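Local coordinates for protein putative hyaluronoglucosaminidase (Clostridium perfringens, PDB 6PWI) that probably cleaves N-acetylhexosamine from glycans, as a secreted family 84 glycoside hydrolase whose catalytic barrel lies in this part of a longer protein, at residues A[194-199]-A[209-214]; A[263-268]-A[307-312]. One frame throughout, in Å; residues are numbered along the deposited sequence.

Interaction 1. Residues A[194-199]-A[209-214]; sequences ENRKDL and NSYIFA
The first beta-alpha-beta unit of the (beta/alpha)8 barrel brings helix 193-204 against strand 210-213, and R196 carries the contact, reaching from the helix to Y211 and F213 of segment 209-214. Its aliphatic part runs past the phenol end of Y211, where R196 CG lies 3.1 Å from Y211 OH. Beyond it the guanidinium arrives at F213, and F213 CE1 stands over the centre of one guanidinium face, 3.7 Å from R196 CZ. The guanidinium and phenyl planes are 63° apart, so the two groups are not stacked in parallel. The chain of R196 is extended from CG to NE, which gives it the length to pass one aromatic residue and end at the next. Y211 and F213 alternate with I212 along the chain, and in both CG is anti to the backbone N (chi1 163° and -179°), a turn that carries the two rings to the side where R196 passes. Y211 CZ lies in the plane of the F213 ring, at its edge.

The polar ends are buried and share one carboxylate: E184 OE1 forms a salt bridge with R196 NE and a hydrogen bond with Y211 OH. Arginine suits this place because its hydrophobic stem can line aromatic groups while its charged end meets an acid; N193 OD1 takes a further bond from R196 NH1. Strand 210-213 is flanked in the barrel by parallel strands 179-184 and 250-255, while M240 of helix 231-247 packs on R196 from the neighbouring helix.

Interaction 2. Residues A[263-268]-A[307-312]; sequences MNFGSE and QVKLME
A methionine with a single bend at chi2 and a phenylalanine presented edge-on make this contact, M263 and F265 reaching from an irregular loop to helix 304-321 without any hydrogen bond between the two segments. The backbones stay well apart, M263 CA and L310 CA being 8.9 Å from each other, and side chains bridge the distance. M263 starts with CG anti to the backbone N, then turns at chi2 (77°), and its terminal methyl meets one branch of L310: M263 CE is 3.7 Å from L310 CD1. The unbranched, flexible thioether suits a place where a methyl reaches from a loop to a distant helix, and a leucine on the facing side offers a methyl to receive it.

F265 CE1 lies 4.3 Å from K309 CD, and F265 CZ is 4.5 Å from L310 CB, both partners near the plane of the ring. Phenylalanine fits here because its flat ring also meets that of Y271, the planes about 25° apart. K309 uses its aliphatic middle; its chain is extended as far as CE, and only the last torsion turns NZ aside (chi4 55°). An apolar stem with a charged end fits this border between packed and exposed surface.

An Asx turn helps shape the loop, N264 OD1 accepting from G266 N at 2.9 Å. S267 is the N-cap of helix 268-286, and its short hydroxyl side chain suits that place, OG capping a backbone N in the first turn. Thus a loop following barrel strand 250-255 packs on the next helix but one, at the C-terminal end of the strands, the end that carries the active site in (beta/alpha)8 enzymes.

In the fold
Both interactions belong to the same parallel eight-stranded barrel, yet they do not touch: their centres are 30 Å apart and their nearest atoms about 13 Å. Interaction 1 joins a helix to the second barrel strand, within the first beta-alpha-beta unit, and is buried, its centre 10 Å from the centre of the chain. Interaction 2 comes later in sequence and lies near the periphery, its centre 35 Å from that of the chain, where the loop after the third strand meets the helix after the fourth. The side chain of M263 is about 11 Å from that of D299, the predicted proton donor, and does not touch it, whereas interaction 1 lies away from this site.

Interaction 1. Residues A[194-199]-A[209-214]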
ATOM      1  N   GLU A 194      15.992  -3.280   5.367  1.00 27.55           N
ATOM      2  CA  GLU A 194      15.667  -1.968   5.906  1.00 29.04           C
ATOM      3  C   GLU A 194      14.299  -1.511   5.384  1.00 28.98           C
ATOM      4  O   GLU A 194      13.464  -1.050   6.167  1.00 27.75           O
ATOM      5  CB  GLU A 194      16.784  -0.974   5.567  1.00 31.12           C
ATOM      6  CG  GLU A 194      16.755   0.316   6.382  1.00 34.43           C
ATOM      7  CD  GLU A 194      17.889   1.310   6.126  1.00 37.31           C
ATOM      8  OE1 GLU A 194      18.657   1.109   5.153  1.00 37.45           O
ATOM      9  OE2 GLU A 194      18.012   2.293   6.902  1.00 37.86           O
ATOM     10  N   ASN A 195      14.076  -1.654   4.063  1.00 27.14           N
ATOM     11  CA  ASN A 195      12.888  -1.137   3.397  1.00 25.82           C
ATOM     12  C   ASN A 195      11.663  -1.999   3.699  1.00 25.81           C
ATOM     13  O   ASN A 195      10.566  -1.463   3.856  1.00 26.27           O
ATOM     14  CB  ASN A 195      13.080  -0.950   1.888  1.00 26.24           C
ATOM     15  CG  ASN A 195      13.638   0.407   1.502  1.00 27.47           C
ATOM     16  OD1 ASN A 195      13.218   1.442   2.025  1.00 26.83           O
ATOM     17  ND2 ASN A 195      14.581   0.415   0.570  1.00 26.50           N
ATOM     18  N   ARG A 196      11.844  -3.326   3.769  1.00 24.22           N
ATOM     19  CA  ARG A 196      10.742  -4.205   4.123  1.00 23.67           C
ATOM     20  C   ARG A 196      10.194  -3.833   5.500  1.00 23.47           C
ATOM     21  O   ARG A 196       8.981  -3.796   5.694  1.00 23.40           O
ATOM     22  CB  ARG A 196      11.158  -5.675   4.068  1.00 23.05           C
ATOM     23  CG  ARG A 196      11.243  -6.233   2.659  1.00 23.01           C
ATOM     24  CD  ARG A 196      12.197  -7.411   2.639  1.00 22.06           C
ATOM     25  NE  ARG A 196      12.223  -8.107   1.364  1.00 21.57           N
ATOM     26  CZ  ARG A 196      13.218  -8.888   0.974  1.00 21.06           C
ATOM     27  NH1 ARG A 196      14.265  -9.060   1.762  1.00 21.26           N
ATOM     28  NH2 ARG A 196      13.169  -9.493  -0.198  1.00 20.38           N
ATOM     29  N   LYS A 197      11.094  -3.549   6.446  1.00 23.11           N
ATOM     30  CA  LYS A 197      10.690  -3.182   7.792  1.00 24.53           C
ATOM     31  C   LYS A 197       9.951  -1.846   7.760  1.00 25.84           C
ATOM     32  O   LYS A 197       8.970  -1.667   8.474  1.00 25.93           O
ATOM     33  CB  LYS A 197      11.904  -3.131   8.722  1.00 24.73           C
ATOM     34  CG  LYS A 197      12.514  -4.489   9.021  1.00 26.06           C
ATOM     35  CD  LYS A 197      13.746  -4.412   9.875  1.00 27.50           C
ATOM     36  CE  LYS A 197      14.563  -5.684   9.799  1.00 28.56           C
ATOM     37  NZ  LYS A 197      15.900  -5.487  10.403  1.00 28.90           N
ATOM     38  N   ASP A 198      10.427  -0.928   6.911  1.00 26.88           N
ATOM     39  CA  ASP A 198       9.897   0.421   6.845  1.00 27.31           C
ATOM     40  C   ASP A 198       8.491   0.419   6.251  1.00 27.30           C
ATOM     41  O   ASP A 198       7.663   1.225   6.668  1.00 28.45           O
ATOM     42  CB  ASP A 198      10.816   1.351   6.053  1.00 30.30           C
ATOM     43  CG  ASP A 198      10.620   2.814   6.405  1.00 32.00           C
ATOM     44  OD1 ASP A 198      10.631   3.128   7.611  1.00 33.02           O
ATOM     45  OD2 ASP A 198      10.455   3.629   5.471  1.00 34.61           O
ATOM     46  N   LEU A 199       8.240  -0.467   5.273  1.00 25.70           N
ATOM     47  CA  LEU A 199       6.923  -0.577   4.661  1.00 24.16           C
ATOM     48  C   LEU A 199       5.949  -1.191   5.660  1.00 24.21           C
ATOM     49  O   LEU A 199       4.814  -0.734   5.779  1.00 24.40           O
ATOM     50  CB  LEU A 199       6.979  -1.390   3.362  1.00 23.34           C
ATOM     51  CG  LEU A 199       7.660  -0.722   2.163  1.00 23.57           C
ATOM     52  CD1 LEU A 199       7.421  -1.528   0.896  1.00 24.13           C
ATOM     53  CD2 LEU A 199       7.181   0.703   1.960  1.00 22.55           C
ATOM     54  N   ASN A 209      -2.614  -5.367   7.560  1.00 19.97           N
ATOM     55  CA  ASN A 209      -2.411  -6.547   8.385  1.00 19.62           C
ATOM     56  C   ASN A 209      -1.546  -7.594   7.680  1.00 20.42           C
ATOM     57  O   ASN A 209      -1.334  -8.669   8.232  1.00 20.50           O
ATOM     58  CB  ASN A 209      -3.734  -7.099   8.941  1.00 19.37           C
ATOM     59  CG  ASN A 209      -4.729  -7.594   7.905  1.00 19.27           C
ATOM     60  OD1 ASN A 209      -4.406  -7.756   6.727  1.00 19.19           O
ATOM     61  ND2 ASN A 209      -5.951  -7.869   8.339  1.00 18.31           N
ATOM     62  N   SER A 210      -1.036  -7.281   6.479  1.00 20.92           N
ATOM     63  CA  SER A 210      -0.436  -8.304   5.635  1.00 21.17           C
ATOM     64  C   SER A 210       0.775  -7.771   4.880  1.00 21.33           C
ATOM     65  O   SER A 210       0.667  -6.801   4.133  1.00 22.35           O
ATOM     66  CB  SER A 210      -1.442  -8.840   4.654  1.00 21.68           C
ATOM     67  OG  SER A 210      -2.472  -9.541   5.327  1.00 23.36           O
ATOM     68  N   TYR A 211       1.916  -8.441   5.063  1.00 20.57           N
ATOM     69  CA  TYR A 211       3.024  -8.330   4.129  1.00 20.69           C
ATOM     70  C   TYR A 211       3.329  -9.728   3.606  1.00 20.98           C
ATOM     71  O   TYR A 211       3.839 -10.560   4.347  1.00 21.79           O
ATOM     72  CB  TYR A 211       4.253  -7.684   4.774  1.00 20.42           C
ATOM     73  CG  TYR A 211       5.548  -7.891   4.024  1.00 20.89           C
ATOM     74  CD1 TYR A 211       5.597  -7.853   2.636  1.00 21.39           C
ATOM     75  CD2 TYR A 211       6.741  -8.103   4.700  1.00 21.10           C
ATOM     76  CE1 TYR A 211       6.784  -8.040   1.943  1.00 21.58           C
ATOM     77  CE2 TYR A 211       7.939  -8.294   4.024  1.00 20.89           C
ATOM     78  CZ  TYR A 211       7.962  -8.258   2.642  1.00 21.34           C
ATOM     79  OH  TYR A 211       9.134  -8.437   1.969  1.00 21.96           O
ATOM     80  N   ILE A 212       2.973  -9.987   2.343  1.00 20.61           N
ATOM     81  CA  ILE A 212       3.236 -11.294   1.774  1.00 20.77           C
ATOM     82  C   ILE A 212       4.629 -11.282   1.160  1.00 21.71           C
ATOM     83  O   ILE A 212       4.898 -10.541   0.217  1.00 22.43           O
ATOM     84  CB  ILE A 212       2.146 -11.728   0.780  1.00 20.81           C
ATOM     85  CG1 ILE A 212       0.776 -11.800   1.459  1.00 20.11           C
ATOM     86  CG2 ILE A 212       2.519 -13.056   0.136  1.00 20.09           C
ATOM     87  CD1 ILE A 212      -0.357 -11.382   0.564  1.00 19.83           C
ATOM     88  N   PHE A 213       5.504 -12.105   1.747  1.00 22.81           N
ATOM     89  CA  PHE A 213       6.896 -12.236   1.361  1.00 23.48           C
ATOM     90  C   PHE A 213       7.012 -13.299   0.271  1.00 23.49           C
ATOM     91  O   PHE A 213       7.003 -14.493   0.570  1.00 23.84           O
ATOM     92  CB  PHE A 213       7.698 -12.604   2.610  1.00 23.47           C
ATOM     93  CG  PHE A 213       9.185 -12.756   2.438  1.00 23.22           C
ATOM     94  CD1 PHE A 213      10.021 -11.653   2.477  1.00 23.64           C
ATOM     95  CD2 PHE A 213       9.753 -14.011   2.283  1.00 23.98           C
ATOM     96  CE1 PHE A 213      11.394 -11.799   2.341  1.00 24.08           C
ATOM     97  CE2 PHE A 213      11.125 -14.161   2.149  1.00 23.69           C
ATOM     98  CZ  PHE A 213      11.944 -13.054   2.184  1.00 24.05           C
ATOM     99  N   ALA A 214       7.118 -12.852  -0.990  1.00 23.35           N
ATOM    100  CA  ALA A 214       7.228 -13.759  -2.126  1.00 23.45           C
ATOM    101  C   ALA A 214       8.331 -13.322  -3.099  1.00 24.13           C
ATOM    102  O   ALA A 214       8.144 -13.379  -4.316  1.00 24.44           O
ATOM    103  CB  ALA A 214       5.885 -13.871  -2.812  1.00 21.83           C
TER

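Interaction 2. Residues A[263-268]-A[307-312]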
ATOM      1  N   MET A 263       6.978 -31.206  -4.961  1.00 47.45           N
ATOM      2  CA  MET A 263       6.167 -32.212  -4.301  1.00 48.02           C
ATOM      3  C   MET A 263       5.934 -33.411  -5.220  1.00 48.33           C
ATOM      4  O   MET A 263       5.361 -33.278  -6.299  1.00 47.96           O
ATOM      5  CB  MET A 263       4.818 -31.587  -3.939  1.00 49.80           C
ATOM      6  CG  MET A 263       4.180 -32.194  -2.728  1.00 51.90           C
ATOM      7  SD  MET A 263       4.963 -31.587  -1.234  1.00 55.52           S
ATOM      8  CE  MET A 263       4.070 -32.563  -0.026  1.00 54.89           C
ATOM      9  N   ASN A 264       6.360 -34.588  -4.749  1.00 50.34           N
ATOM     10  CA  ASN A 264       6.308 -35.833  -5.505  1.00 49.36           C
ATOM     11  C   ASN A 264       5.050 -36.619  -5.129  1.00 48.13           C
ATOM     12  O   ASN A 264       4.915 -37.107  -4.006  1.00 46.20           O
ATOM     13  CB  ASN A 264       7.596 -36.634  -5.296  1.00 50.32           C
ATOM     14  CG  ASN A 264       7.739 -37.844  -6.195  1.00 53.23           C
ATOM     15  OD1 ASN A 264       6.782 -38.293  -6.826  1.00 55.38           O
ATOM     16  ND2 ASN A 264       8.941 -38.389  -6.246  1.00 53.12           N
ATOM     17  N   PHE A 265       4.136 -36.748  -6.097  1.00 47.80           N
ATOM     18  CA  PHE A 265       2.858 -37.410  -5.892  1.00 48.24           C
ATOM     19  C   PHE A 265       2.870 -38.792  -6.549  1.00 50.15           C
ATOM     20  O   PHE A 265       1.811 -39.357  -6.827  1.00 49.15           O
ATOM     21  CB  PHE A 265       1.716 -36.534  -6.423  1.00 46.26           C
ATOM     22  CG  PHE A 265       1.434 -35.291  -5.617  1.00 43.56           C
ATOM     23  CD1 PHE A 265       0.546 -35.323  -4.549  1.00 43.66           C
ATOM     24  CD2 PHE A 265       2.052 -34.088  -5.924  1.00 42.73           C
ATOM     25  CE1 PHE A 265       0.280 -34.181  -3.808  1.00 43.14           C
ATOM     26  CE2 PHE A 265       1.789 -32.947  -5.181  1.00 41.87           C
ATOM     27  CZ  PHE A 265       0.906 -32.995  -4.124  1.00 42.59           C
ATOM     28  N   GLY A 266       4.081 -39.327  -6.776  1.00 50.94           N
ATOM     29  CA  GLY A 266       4.280 -40.639  -7.372  1.00 49.78           C
ATOM     30  C   GLY A 266       3.567 -41.743  -6.591  1.00 50.56           C
ATOM     31  O   GLY A 266       2.862 -42.563  -7.178  1.00 48.59           O
ATOM     32  N   SER A 267       3.736 -41.736  -5.262  1.00 48.34           N
ATOM     33  CA  SER A 267       3.205 -42.793  -4.415  1.00 49.41           C
ATOM     34  C   SER A 267       2.906 -42.256  -3.019  1.00 50.02           C
ATOM     35  O   SER A 267       3.361 -41.173  -2.659  1.00 50.54           O
ATOM     36  CB  SER A 267       4.162 -43.961  -4.353  1.00 50.90           C
ATOM     37  OG  SER A 267       5.450 -43.545  -3.916  1.00 51.53           O
ATOM     38  N   GLU A 268       2.155 -43.047  -2.241  1.00 51.79           N
ATOM     39  CA  GLU A 268       1.835 -42.741  -0.855  1.00 51.78           C
ATOM     40  C   GLU A 268       3.133 -42.530  -0.077  1.00 52.22           C
ATOM     41  O   GLU A 268       3.220 -41.605   0.729  1.00 51.20           O
ATOM     42  CB  GLU A 268       0.962 -43.844  -0.246  1.00 50.60           C
ATOM     43  N   GLN A 307      -2.834 -30.463  -5.765  1.00 30.66           N
ATOM     44  CA  GLN A 307      -2.755 -29.189  -5.075  1.00 28.73           C
ATOM     45  C   GLN A 307      -3.743 -29.180  -3.910  1.00 28.10           C
ATOM     46  O   GLN A 307      -3.407 -28.727  -2.821  1.00 26.91           O
ATOM     47  CB  GLN A 307      -2.946 -28.038  -6.063  1.00 29.27           C
ATOM     48  CG  GLN A 307      -1.762 -27.863  -7.007  1.00 29.70           C
ATOM     49  CD  GLN A 307      -2.084 -27.053  -8.240  1.00 29.30           C
ATOM     50  OE1 GLN A 307      -2.847 -26.092  -8.197  1.00 29.85           O
ATOM     51  NE2 GLN A 307      -1.483 -27.430  -9.355  1.00 29.39           N
ATOM     52  N   VAL A 308      -4.940 -29.735  -4.138  1.00 28.10           N
ATOM     53  CA  VAL A 308      -5.957 -29.845  -3.104  1.00 28.19           C
ATOM     54  C   VAL A 308      -5.477 -30.793  -2.001  1.00 30.05           C
ATOM     55  O   VAL A 308      -5.570 -30.465  -0.816  1.00 30.48           O
ATOM     56  CB  VAL A 308      -7.316 -30.278  -3.685  1.00 26.94           C
ATOM     57  CG1 VAL A 308      -8.365 -30.470  -2.595  1.00 26.50           C
ATOM     58  CG2 VAL A 308      -7.809 -29.285  -4.720  1.00 26.62           C
ATOM     59  N   LYS A 309      -4.968 -31.968  -2.401  1.00 31.09           N
ATOM     60  CA  LYS A 309      -4.445 -32.960  -1.471  1.00 30.55           C
ATOM     61  C   LYS A 309      -3.511 -32.280  -0.470  1.00 29.24           C
ATOM     62  O   LYS A 309      -3.712 -32.401   0.737  1.00 29.05           O
ATOM     63  CB  LYS A 309      -3.774 -34.098  -2.246  1.00 32.02           C
ATOM     64  CG  LYS A 309      -3.260 -35.277  -1.435  1.00 35.15           C
ATOM     65  CD  LYS A 309      -3.006 -36.485  -2.335  1.00 40.73           C
ATOM     66  CE  LYS A 309      -1.964 -37.461  -1.826  1.00 41.49           C
ATOM     67  NZ  LYS A 309      -2.281 -37.944  -0.459  1.00 44.62           N
ATOM     68  N   LEU A 310      -2.524 -31.528  -0.978  1.00 27.79           N
ATOM     69  CA  LEU A 310      -1.541 -30.887  -0.121  1.00 28.10           C
ATOM     70  C   LEU A 310      -2.226 -29.938   0.863  1.00 29.27           C
ATOM     71  O   LEU A 310      -1.936 -29.973   2.061  1.00 29.27           O
ATOM     72  CB  LEU A 310      -0.492 -30.160  -0.965  1.00 28.11           C
ATOM     73  CG  LEU A 310       0.506 -29.322  -0.161  1.00 29.58           C
ATOM     74  CD1 LEU A 310       1.360 -30.199   0.742  1.00 28.92           C
ATOM     75  CD2 LEU A 310       1.394 -28.483  -1.067  1.00 30.68           C
ATOM     76  N   MET A 311      -3.144 -29.106   0.351  1.00 28.56           N
ATOM     77  CA  MET A 311      -3.757 -28.059   1.154  1.00 28.70           C
ATOM     78  C   MET A 311      -4.602 -28.681   2.264  1.00 29.75           C
ATOM     79  O   MET A 311      -4.747 -28.091   3.334  1.00 28.65           O
ATOM     80  CB  MET A 311      -4.610 -27.107   0.306  1.00 28.35           C
ATOM     81  CG  MET A 311      -3.804 -26.256  -0.681  1.00 28.13           C
ATOM     82  SD  MET A 311      -2.340 -25.398  -0.003  1.00 28.81           S
ATOM     83  CE  MET A 311      -3.092 -24.285   1.184  1.00 27.88           C
ATOM     84  N   GLU A 312      -5.140 -29.880   2.002  1.00 31.75           N
ATOM     85  CA  GLU A 312      -5.923 -30.613   2.986  1.00 33.56           C
ATOM     86  C   GLU A 312      -5.014 -31.037   4.135  1.00 34.34           C
ATOM     87  O   GLU A 312      -5.411 -30.953   5.297  1.00 33.95           O
ATOM     88  CB  GLU A 312      -6.616 -31.822   2.354  1.00 35.29           C
ATOM     89  CG  GLU A 312      -8.054 -31.555   1.946  1.00 38.78           C
ATOM     90  CD  GLU A 312      -8.646 -32.465   0.877  1.00 43.38           C
ATOM     91  OE1 GLU A 312      -7.896 -33.281   0.291  1.00 46.94           O
ATOM     92  OE2 GLU A 312      -9.863 -32.346   0.613  1.00 45.48           O
TER